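Local coordinates for glycerol kinase, putative (Plasmodium falciparum, PDB 2W40), which probably catalyses the ATP-dependent phosphorylation of glycerol to sn-glycerol 3-phosphate and belongs to the FGGY family of the sugar kinase/Hsp70/actin superfamily, at residues 108-111 with 112-116; 155-159 with 160-164; 276-280 with 281-285. All coordinates share one frame; numbering follows the deposited sequence. Where two conformers were deposited one is given.

Contact 1: residues 108-111 with 112-116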
ATOM      1  N   THR C 108      -6.780 -10.093  16.892  1.00  9.94           N
ATOM      2  CA  THR C 108      -5.662 -11.034  16.929  1.00  9.72           C
ATOM      3  C   THR C 108      -4.643 -10.802  18.050  1.00  9.95           C
ATOM      4  O   THR C 108      -3.482 -11.271  17.963  1.00 11.52           O
ATOM      5  CB  THR C 108      -4.888 -10.975  15.576  1.00 10.20           C
ATOM      6  OG1 THR C 108      -4.473  -9.636  15.269  1.00 15.50           O
ATOM      7  CG2 THR C 108      -5.718 -11.547  14.437  1.00 14.93           C
ATOM      8  N   ARG C 109      -5.054 -10.118  19.118  1.00  9.18           N
ATOM      9  CA  ARG C 109      -4.167  -9.793  20.217  1.00  9.50           C
ATOM     10  C   ARG C 109      -3.672 -11.053  20.899  1.00  9.38           C
ATOM     11  O   ARG C 109      -2.663 -10.997  21.671  1.00 11.36           O
ATOM     12  CB  ARG C 109      -4.869  -8.881  21.277  1.00  8.69           C
ATOM     13  CG  ARG C 109      -5.684  -9.553  22.305  1.00  8.85           C
ATOM     14  CD  ARG C 109      -6.600  -8.611  23.078  1.00 10.47           C
ATOM     15  NE  ARG C 109      -7.557  -7.868  22.326  1.00  9.51           N
ATOM     16  CZ  ARG C 109      -8.238  -6.861  22.813  1.00 11.23           C
ATOM     17  NH1 ARG C 109      -8.048  -6.439  24.079  1.00 10.90           N
ATOM     18  NH2 ARG C 109      -9.075  -6.221  22.056  1.00 10.26           N
ATOM     19  N   VAL C 110      -4.421 -12.171  20.724  1.00  8.85           N
ATOM     20  CA  VAL C 110      -4.039 -13.390  21.421  1.00 10.96           C
ATOM     21  C   VAL C 110      -3.000 -14.234  20.693  1.00 11.21           C
ATOM     22  O   VAL C 110      -2.757 -15.415  21.100  1.00 11.50           O
ATOM     23  CB  VAL C 110      -5.308 -14.225  21.769  1.00  9.46           C
ATOM     24  CG1 VAL C 110      -6.336 -13.381  22.634  1.00 11.15           C
ATOM     25  CG2 VAL C 110      -5.977 -14.743  20.464  1.00  9.28           C
ATOM     26  N   GLU C 111      -2.423 -13.682  19.625  1.00 12.67           N
ATOM     27  CA  GLU C 111      -1.387 -14.412  18.837  1.00 13.18           C
ATOM     28  C   GLU C 111      -0.348 -15.039  19.766  1.00 14.21           C
ATOM     29  O   GLU C 111      -0.029 -16.195  19.656  1.00 14.10           O
ATOM     30  CB  GLU C 111      -0.742 -13.443  17.840  1.00 14.89           C
ATOM     31  CG  GLU C 111       0.440 -13.995  16.986  1.00 14.10           C
ATOM     32  CD  GLU C 111       1.120 -12.912  16.076  1.00 18.55           C
ATOM     33  OE1 GLU C 111       0.658 -11.721  15.954  1.00 18.49           O
ATOM     34  OE2 GLU C 111       2.138 -13.254  15.437  1.00 23.01           O
ATOM     35  N   GLU C 112       0.208 -14.223  20.666  0.50 15.01           N
ATOM     36  CA  GLU C 112       1.267 -14.708  21.580  0.50 14.88           C
ATOM     37  C   GLU C 112       0.826 -15.905  22.473  0.50 13.50           C
ATOM     38  O   GLU C 112       1.533 -16.937  22.561  0.50 14.33           O
ATOM     39  CB  GLU C 112       1.880 -13.546  22.413  0.50 16.10           C
ATOM     40  CG  GLU C 112       2.827 -14.042  23.498  0.50 17.46           C
ATOM     41  CD  GLU C 112       3.536 -12.936  24.296  0.50 18.80           C
ATOM     42  OE1 GLU C 112       3.054 -11.768  24.344  0.50 22.72           O
ATOM     43  OE2 GLU C 112       4.556 -13.271  24.926  0.50 22.91           O
ATOM     44  N   LEU C 113      -0.384 -15.798  23.036  1.00 12.33           N
ATOM     45  CA  LEU C 113      -1.052 -16.857  23.855  1.00 11.31           C
ATOM     46  C   LEU C 113      -1.257 -18.088  23.073  1.00  9.92           C
ATOM     47  O   LEU C 113      -1.011 -19.207  23.588  1.00 11.93           O
ATOM     48  CB  LEU C 113      -2.417 -16.459  24.513  1.00 12.97           C
ATOM     49  CG  LEU C 113      -2.405 -15.584  25.705  1.00 13.98           C
ATOM     50  CD1 LEU C 113      -3.898 -15.053  25.822  1.00 13.76           C
ATOM     51  CD2 LEU C 113      -1.877 -16.397  26.885  1.00 16.42           C
ATOM     52  N   VAL C 114      -1.761 -17.936  21.831  1.00 10.83           N
ATOM     53  CA  VAL C 114      -1.940 -19.144  21.006  1.00 10.03           C
ATOM     54  C   VAL C 114      -0.614 -19.893  20.719  1.00 10.72           C
ATOM     55  O   VAL C 114      -0.553 -21.077  20.832  1.00 11.58           O
ATOM     56  CB  VAL C 114      -2.722 -18.805  19.685  1.00 10.04           C
ATOM     57  CG1 VAL C 114      -2.703 -19.961  18.662  1.00 11.18           C
ATOM     58  CG2 VAL C 114      -4.158 -18.304  20.021  1.00  9.11           C
ATOM     59  N   THR C 115       0.465 -19.157  20.408  1.00 12.54           N
ATOM     60  CA  THR C 115       1.800 -19.732  20.264  1.00 13.93           C
ATOM     61  C   THR C 115       2.215 -20.482  21.534  1.00 14.21           C
ATOM     62  O   THR C 115       2.592 -21.660  21.481  1.00 16.05           O
ATOM     63  CB  THR C 115       2.767 -18.657  19.902  1.00 14.74           C
ATOM     64  OG1 THR C 115       2.342 -18.088  18.674  1.00 17.53           O
ATOM     65  CG2 THR C 115       4.243 -19.208  19.791  1.00 17.46           C
ATOM     66  N   GLU C 116       1.962 -19.895  22.679  1.00 14.77           N
ATOM     67  CA  GLU C 116       2.321 -20.531  23.981  1.00 15.73           C
ATOM     68  C   GLU C 116       1.561 -21.812  24.288  1.00 13.91           C
ATOM     69  O   GLU C 116       2.144 -22.899  24.603  1.00 17.35           O
ATOM     70  CB  GLU C 116       2.140 -19.528  25.103  1.00 14.57           C
ATOM     71  CG  GLU C 116       2.367 -20.135  26.468  1.00 18.76           C
ATOM     72  CD  GLU C 116       1.780 -19.423  27.652  1.00 22.65           C
ATOM     73  OE1 GLU C 116       1.320 -18.275  27.574  1.00 27.02           O
ATOM     74  OE2 GLU C 116       1.814 -20.081  28.704  1.00 33.42           O
TER
HETATM   75  O   HOH W   1      -1.457 -12.938  23.340  1.00 15.71           O
HETATM   76  O   HOH W   2       0.055 -11.269  20.752  1.00 16.94           O
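Val110 meets Leu113 and Val114 in a local contact at the surface of the protein, where the loop after strand 102-103 turns into the first turn of helix 111-118. A type I beta turn from Thr108 to Glu111 makes the entry, and Val110 occupies the N-cap position. Its carbonyl starts the helical bonding: Val114 N donates to Val110 O at 2.8 Å. One residue on, Thr115 N donates to Glu111 O at 3.1 Å and the next rung is in place.

The valine side chains repeat this spacing. Val110 CG2 and Val114 CG2 approach to 4.0 Å as the two branched groups cross obliquely, and on the other branch Val110 CG1 faces Leu113 CD1 at 4.3 Å. Val114 CG2, placed anti to its own carbonyl carbon, also leans over Val110 O at 3.4 Å. Phe141 of helix 140-149 touches both valines, continuing the apolar patch into the fold.

The polar groups of the first turn are handled differently. Arg109 O accepts from two waters, one of which takes the N-H of Leu113 at 3.1 Å from Leu113 N, while the other takes that of Glu112 at 3.0 Å from Glu112 N. CG of Glu111 is anti to the backbone N (chi1 176°) and the chain runs on extended to a salt bridge with Arg365, and the guanidinium of Arg109 is paired with Asp107 and Glu46. A type I turn running into the N-cap residue of a helix, with water binding the N-H groups of Glu112 and Leu113, makes this a hydrated helix N-terminus.

Contact 2: residues 155-159 with 160-164; sequences QKIDD and GTAVI. With EDO (1,2-ethanediol), chain B.
Lys156, Asp159 and Thr161 meet through a compact polar network at the end of helix 151-158, and the hydroxyl of Thr161 stands at its middle. Thr161 OG1 donates to Asp159 OD1 at 2.6 Å, on the syn side of the carboxylate, and accepts from Lys156 NZ at 2.8 Å. The backbone N-H of the same threonine reaches Asp159 OD1 from the anti side, with Thr161 N 3.0 Å away, so a single carboxylate oxygen is gripped by two donors. With chi1 at 63°, Thr161 OG1 sits between its own backbone N and carbonyl carbon, which brings it over the lysine. The lysine chain bends at chi3 and chi4 to curl back on the hydroxyl, crossing the threonine at about a right angle, and its ammonium also forms a salt bridge with Asp92. A water bridges Asp159 OD2 and Thr161 OG1.

Among backbone groups, Thr161 N donates to Lys156 O at 2.9 Å and Gly160 N to Ile157 O at 3.1 Å. These two bonds back into the last turn, with the positive phi of Gly160 (71°), make a Schellman motif, which ends the helix and turns the chain, through Thr161, into strand 162-166, paired with strand 88-92. Ala162 N adds a weak bond to Lys156 O.

Apolar contacts join the helix to the strand. Ile157 CD1 meets Ile164 CD1 at 3.9 Å, the two side chains crossing at about a right angle, and Ile157 CG1 rests against Ala162 CB at 4.2 Å. Helix 140-149 touches both isoleucines, through Ile147 and Ile143. On the strand, a 1,2-ethanediol, probably from the crystallisation liquor, donates through O2 to Ile164 O.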
ATOM      1  N   GLN C 155     -12.544 -12.919  38.796  1.00  9.86           N
ATOM      2  CA  GLN C 155     -13.275 -13.105  40.069  1.00 10.70           C
ATOM      3  C   GLN C 155     -14.760 -13.460  39.856  1.00 10.62           C
ATOM      4  O   GLN C 155     -15.405 -14.225  40.606  1.00 11.86           O
ATOM      5  CB  GLN C 155     -13.140 -11.816  40.871  1.00 10.99           C
ATOM      6  CG  GLN C 155     -11.665 -11.641  41.452  1.00 12.30           C
ATOM      7  CD  GLN C 155     -11.334 -10.258  42.031  1.00 12.82           C
ATOM      8  OE1 GLN C 155     -10.138 -10.003  42.292  1.00 18.46           O
ATOM      9  NE2 GLN C 155     -12.302  -9.390  42.174  1.00 17.58           N
ATOM     10  N   LYS C 156     -15.366 -12.785  38.903  1.00 11.63           N
ATOM     11  CA  LYS C 156     -16.806 -12.940  38.653  1.00 11.60           C
ATOM     12  C   LYS C 156     -17.089 -14.207  37.852  1.00 12.00           C
ATOM     13  O   LYS C 156     -18.187 -14.731  38.008  1.00 11.19           O
ATOM     14  CB  LYS C 156     -17.392 -11.739  37.951  1.00 12.32           C
ATOM     15  CG  LYS C 156     -17.483 -10.446  38.815  1.00 10.60           C
ATOM     16  CD  LYS C 156     -17.949  -9.241  38.085  1.00 12.04           C
ATOM     17  CE  LYS C 156     -19.406  -9.308  37.834  1.00 12.77           C
ATOM     18  NZ  LYS C 156     -20.267  -9.541  39.017  1.00 15.63           N
ATOM     19  N   ILE C 157     -16.145 -14.728  37.060  1.00 12.29           N
ATOM     20  CA  ILE C 157     -16.321 -16.096  36.517  1.00 12.77           C
ATOM     21  C   ILE C 157     -16.213 -17.108  37.665  1.00 14.47           C
ATOM     22  O   ILE C 157     -17.071 -17.939  37.865  1.00 13.89           O
ATOM     23  CB  ILE C 157     -15.306 -16.401  35.424  1.00 11.48           C
ATOM     24  CG1 ILE C 157     -15.615 -15.543  34.176  1.00 11.38           C
ATOM     25  CG2 ILE C 157     -15.350 -17.875  35.036  1.00 13.61           C
ATOM     26  CD1 ILE C 157     -14.498 -15.513  33.144  1.00 15.21           C
ATOM     27  N   ASP C 158     -15.181 -16.911  38.494  1.00 14.49           N
ATOM     28  CA  ASP C 158     -15.021 -17.786  39.640  1.00 16.10           C
ATOM     29  C   ASP C 158     -16.279 -17.851  40.538  1.00 14.57           C
ATOM     30  O   ASP C 158     -16.689 -18.946  40.946  1.00 18.00           O
ATOM     31  CB  ASP C 158     -13.804 -17.464  40.487  1.00 15.57           C
ATOM     32  CG  ASP C 158     -12.425 -17.585  39.733  1.00 21.82           C
ATOM     33  OD1 ASP C 158     -12.279 -18.087  38.550  1.00 26.24           O
ATOM     34  OD2 ASP C 158     -11.433 -17.090  40.363  1.00 24.96           O
ATOM     35  N   ASP C 159     -16.872 -16.724  40.864  1.00 15.54           N
ATOM     36  CA  ASP C 159     -18.043 -16.702  41.693  1.00 15.07           C
ATOM     37  C   ASP C 159     -19.404 -16.861  41.040  1.00 14.07           C
ATOM     38  O   ASP C 159     -20.434 -16.703  41.742  1.00 15.14           O
ATOM     39  CB  ASP C 159     -18.025 -15.525  42.660  1.00 15.71           C
ATOM     40  CG  ASP C 159     -18.324 -14.180  42.058  1.00 17.98           C
ATOM     41  OD1 ASP C 159     -18.751 -14.151  40.863  1.00 16.77           O
ATOM     42  OD2 ASP C 159     -18.119 -13.129  42.823  1.00 21.48           O
ATOM     43  N   GLY C 160     -19.399 -17.076  39.725  1.00 12.62           N
ATOM     44  CA  GLY C 160     -20.621 -17.256  38.955  1.00 13.51           C
ATOM     45  C   GLY C 160     -21.490 -16.069  38.750  1.00 13.92           C
ATOM     46  O   GLY C 160     -22.691 -16.204  38.436  1.00 15.82           O
ATOM     47  N   THR C 161     -20.960 -14.898  38.916  1.00 11.37           N
ATOM     48  CA  THR C 161     -21.761 -13.672  38.715  1.00 10.56           C
ATOM     49  C   THR C 161     -21.564 -13.000  37.332  1.00 10.77           C
ATOM     50  O   THR C 161     -22.147 -11.916  37.038  1.00 12.93           O
ATOM     51  CB  THR C 161     -21.468 -12.638  39.849  1.00 12.40           C
ATOM     52  OG1 THR C 161     -20.105 -12.199  39.832  1.00 13.40           O
ATOM     53  CG2 THR C 161     -21.776 -13.309  41.247  1.00 12.17           C
ATOM     54  N   ALA C 162     -20.758 -13.632  36.494  1.00  9.38           N
ATOM     55  CA  ALA C 162     -20.575 -13.212  35.105  1.00  8.87           C
ATOM     56  C   ALA C 162     -21.353 -14.171  34.170  1.00  8.92           C
ATOM     57  O   ALA C 162     -21.618 -15.315  34.517  1.00 10.14           O
ATOM     58  CB  ALA C 162     -19.081 -13.193  34.693  1.00 10.05           C
ATOM     59  N   VAL C 163     -21.649 -13.674  32.960  1.00  7.97           N
ATOM     60  CA  VAL C 163     -22.124 -14.477  31.822  1.00  8.50           C
ATOM     61  C   VAL C 163     -21.058 -14.274  30.734  1.00  6.86           C
ATOM     62  O   VAL C 163     -20.645 -13.082  30.443  1.00  8.11           O
ATOM     63  CB  VAL C 163     -23.517 -13.996  31.359  1.00  7.12           C
ATOM     64  CG1 VAL C 163     -23.976 -14.818  30.148  1.00  8.89           C
ATOM     65  CG2 VAL C 163     -24.547 -14.109  32.422  1.00  8.03           C
ATOM     66  N   ILE C 164     -20.646 -15.396  30.087  1.00  8.02           N
ATOM     67  CA  ILE C 164     -19.766 -15.321  28.914  1.00  8.06           C
ATOM     68  C   ILE C 164     -20.691 -15.657  27.726  1.00  8.78           C
ATOM     69  O   ILE C 164     -21.272 -16.729  27.666  1.00  8.10           O
ATOM     70  CB  ILE C 164     -18.638 -16.384  28.943  1.00  9.08           C
ATOM     71  CG1 ILE C 164     -17.836 -16.220  30.271  1.00  8.06           C
ATOM     72  CG2 ILE C 164     -17.747 -16.299  27.719  1.00  9.69           C
ATOM     73  CD1 ILE C 164     -16.697 -17.219  30.370  1.00 10.97           C
TER
HETATM   74  C1  EDO B1512     -19.003 -18.266  24.437  1.00 23.94           C
HETATM   75  O1  EDO B1512     -18.906 -16.855  24.573  1.00 28.46           O
HETATM   76  C2  EDO B1512     -19.620 -18.964  25.626  1.00 19.97           C
HETATM   77  O2  EDO B1512     -21.030 -18.684  25.713  1.00 12.32           O
HETATM   78  O   HOH W   3     -19.080 -10.851  42.367  1.00 37.28           O

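Contact 3: residues 276-280 with 281-285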
ATOM      1  N   ILE C 276     -19.401 -26.359   3.385  1.00  8.45           N
ATOM      2  CA  ILE C 276     -19.975 -27.535   2.702  1.00  9.43           C
ATOM      3  C   ILE C 276     -20.677 -28.428   3.692  1.00 10.51           C
ATOM      4  O   ILE C 276     -20.089 -28.780   4.709  1.00 10.58           O
ATOM      5  CB  ILE C 276     -18.873 -28.320   1.893  1.00 11.64           C
ATOM      6  CG1 ILE C 276     -19.540 -29.447   1.045  1.00 13.58           C
ATOM      7  CG2 ILE C 276     -17.695 -28.799   2.769  1.00 13.76           C
ATOM      8  CD1 ILE C 276     -18.662 -29.997  -0.153  1.00 11.46           C
ATOM      9  N   ASN C 277     -21.890 -28.893   3.358  1.00 10.33           N
ATOM     10  CA  ASN C 277     -22.638 -29.781   4.182  1.00 10.36           C
ATOM     11  C   ASN C 277     -22.081 -31.208   4.079  1.00 11.76           C
ATOM     12  O   ASN C 277     -21.951 -31.740   3.007  1.00 13.93           O
ATOM     13  CB  ASN C 277     -24.106 -29.666   3.758  1.00 11.33           C
ATOM     14  CG  ASN C 277     -25.112 -30.387   4.658  1.00 12.01           C
ATOM     15  OD1 ASN C 277     -24.890 -31.501   5.108  1.00 15.63           O
ATOM     16  ND2 ASN C 277     -26.302 -29.773   4.787  1.00 13.81           N
ATOM     17  N   THR C 278     -21.702 -31.787   5.214  1.00 11.57           N
ATOM     18  CA  THR C 278     -21.113 -33.133   5.258  1.00 12.20           C
ATOM     19  C   THR C 278     -22.139 -34.142   5.785  1.00 11.84           C
ATOM     20  O   THR C 278     -21.795 -35.275   6.152  1.00 14.91           O
ATOM     21  CB  THR C 278     -19.771 -33.178   6.064  1.00 11.73           C
ATOM     22  OG1 THR C 278     -20.060 -32.890   7.429  1.00 12.55           O
ATOM     23  CG2 THR C 278     -18.659 -32.218   5.532  1.00 12.04           C
ATOM     24  N   GLY C 279     -23.413 -33.739   5.788  1.00 11.76           N
ATOM     25  CA  GLY C 279     -24.490 -34.620   6.296  1.00 12.22           C
ATOM     26  C   GLY C 279     -24.310 -34.897   7.791  1.00 13.26           C
ATOM     27  O   GLY C 279     -23.802 -34.056   8.537  1.00 14.64           O
ATOM     28  N   GLU C 280     -24.688 -36.093   8.233  1.00 15.22           N
ATOM     29  CA  GLU C 280     -24.552 -36.449   9.673  1.00 15.88           C
ATOM     30  C   GLU C 280     -23.106 -36.825  10.124  1.00 15.73           C
ATOM     31  O   GLU C 280     -22.864 -37.029  11.322  1.00 15.54           O
ATOM     32  CB  GLU C 280     -25.539 -37.585  10.007  1.00 17.03           C
ATOM     33  CG  GLU C 280     -26.999 -37.100   9.987  1.00 17.69           C
ATOM     34  CD  GLU C 280     -28.007 -38.255  10.253  1.00 21.29           C
ATOM     35  OE1 GLU C 280     -27.575 -39.466  10.334  1.00 25.08           O
ATOM     36  OE2 GLU C 280     -29.202 -37.903  10.384  1.00 23.98           O
ATOM     37  N   LYS C 281     -22.180 -36.927   9.152  1.00 17.44           N
ATOM     38  CA  LYS C 281     -20.808 -37.384   9.375  1.00 18.61           C
ATOM     39  C   LYS C 281     -19.977 -36.177   9.752  1.00 16.92           C
ATOM     40  O   LYS C 281     -20.019 -35.135   9.077  1.00 17.27           O
ATOM     41  CB  LYS C 281     -20.233 -37.994   8.084  1.00 20.79           C
ATOM     42  CG  LYS C 281     -18.744 -38.498   8.197  1.00 21.58           C
ATOM     43  CD  LYS C 281     -18.153 -39.121   6.877  1.00 24.62           C
ATOM     44  CE  LYS C 281     -16.619 -39.311   6.971  1.00 27.97           C
ATOM     45  NZ  LYS C 281     -15.963 -38.718   8.301  1.00 28.76           N
ATOM     46  N   VAL C 282     -19.217 -36.340  10.814  1.00 15.53           N
ATOM     47  CA  VAL C 282     -18.198 -35.383  11.224  1.00 15.01           C
ATOM     48  C   VAL C 282     -16.971 -35.679  10.382  1.00 13.93           C
ATOM     49  O   VAL C 282     -16.378 -36.801  10.430  1.00 17.49           O
ATOM     50  CB  VAL C 282     -17.858 -35.579  12.676  1.00 14.19           C
ATOM     51  CG1 VAL C 282     -16.709 -34.631  13.146  1.00 14.09           C
ATOM     52  CG2 VAL C 282     -19.153 -35.431  13.525  1.00 16.65           C
ATOM     53  N   VAL C 283     -16.556 -34.696   9.632  1.00 12.69           N
ATOM     54  CA  VAL C 283     -15.360 -34.798   8.829  1.00 13.17           C
ATOM     55  C   VAL C 283     -14.298 -33.889   9.397  1.00 12.01           C
ATOM     56  O   VAL C 283     -14.533 -32.737   9.539  1.00 13.87           O
ATOM     57  CB  VAL C 283     -15.633 -34.464   7.350  1.00 14.19           C
ATOM     58  CG1 VAL C 283     -14.382 -34.551   6.533  1.00 14.27           C
ATOM     59  CG2 VAL C 283     -16.762 -35.363   6.789  1.00 15.79           C
ATOM     60  N   TYR C 284     -13.124 -34.451   9.699  1.00 11.99           N
ATOM     61  CA  TYR C 284     -12.031 -33.686  10.240  1.00 12.93           C
ATOM     62  C   TYR C 284     -11.045 -33.444   9.086  1.00 12.80           C
ATOM     63  O   TYR C 284     -10.536 -34.383   8.460  1.00 14.91           O
ATOM     64  CB  TYR C 284     -11.333 -34.405  11.346  1.00 12.63           C
ATOM     65  CG  TYR C 284     -12.116 -34.574  12.621  1.00 11.97           C
ATOM     66  CD1 TYR C 284     -12.330 -33.501  13.495  1.00 12.97           C
ATOM     67  CD2 TYR C 284     -12.657 -35.824  12.958  1.00 14.25           C
ATOM     68  CE1 TYR C 284     -13.067 -33.677  14.660  1.00 12.40           C
ATOM     69  CE2 TYR C 284     -13.345 -36.001  14.146  1.00 13.94           C
ATOM     70  CZ  TYR C 284     -13.578 -34.925  15.015  1.00 14.44           C
ATOM     71  OH  TYR C 284     -14.288 -35.210  16.206  1.00 13.13           O
ATOM     72  N   SER C 285     -10.686 -32.174   8.908  1.00 13.19           N
ATOM     73  CA  SER C 285      -9.825 -31.735   7.819  1.00 12.24           C
ATOM     74  C   SER C 285      -8.384 -32.146   8.126  1.00 13.57           C
ATOM     75  O   SER C 285      -7.967 -32.166   9.260  1.00 13.71           O
ATOM     76  CB  SER C 285      -9.900 -30.211   7.648  1.00 13.87           C
ATOM     77  OG  SER C 285      -9.166 -29.753   6.569  1.00 11.71           O
TER
HETATM   78  O   HOH W   4     -17.916 -32.114   9.030  1.00 12.06           O
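The chain reverses through a type II' beta turn from Thr278 to Lys281, closed by a weak backbone bond from Lys281 N to Thr278 O at 3.4 Å, with Gly279 at a positive phi of 64°. A stronger tie is made by a side chain: Thr278 OG1 donates to Lys281 O at 2.8 Å, arriving almost straight in front of that carbonyl. Placing OG1 between the backbone N and carbonyl carbon (chi1 66°) points it across the turn, and a water donating to it accepts from Val283 N, which carries the link further along the departing chain. Thr278 CG2 comes within 3.9 Å of Val283 CG2 as the two side chains cross at a slant.

Overlapping the reversal, Asn277 forms an Asx turn, its OD1 accepting in the carbonyl plane from Gly279 N at 2.8 Å. The two turns lead from strand 272-279 into the loop before strand 290-295. The Lys281 chain, extended as far as chi3, bends at its last torsion to put NZ 2.9 Å from Val282 O and above the carbonyl plane. Val282 CG1 lies on one face of the Tyr284 ring, offset toward the rim, and the tyrosine hydroxyl bonds to Asn196.

In the fold
From the N terminus, the chain first makes contact 1, where residues 108-111 lead into helix 111-118. Contact 2 follows as helix 151-158 gives way to strand 162-166, and contact 3 comes last, at the turn following strand 272-279. Contacts 1 and 2 are a helix start and a helix end, contact 3 a tight turn, and the three stand in series without nesting or crossing. Contacts 1 and 2 belong to the N-terminal FGGY domain and share helix 140-149 as a neighbour, although their nearest atoms are about 13 Å apart. Contact 3 belongs to the C-terminal domain, at the large mixed sheet, with its centre about 35 Å from that of contact 2.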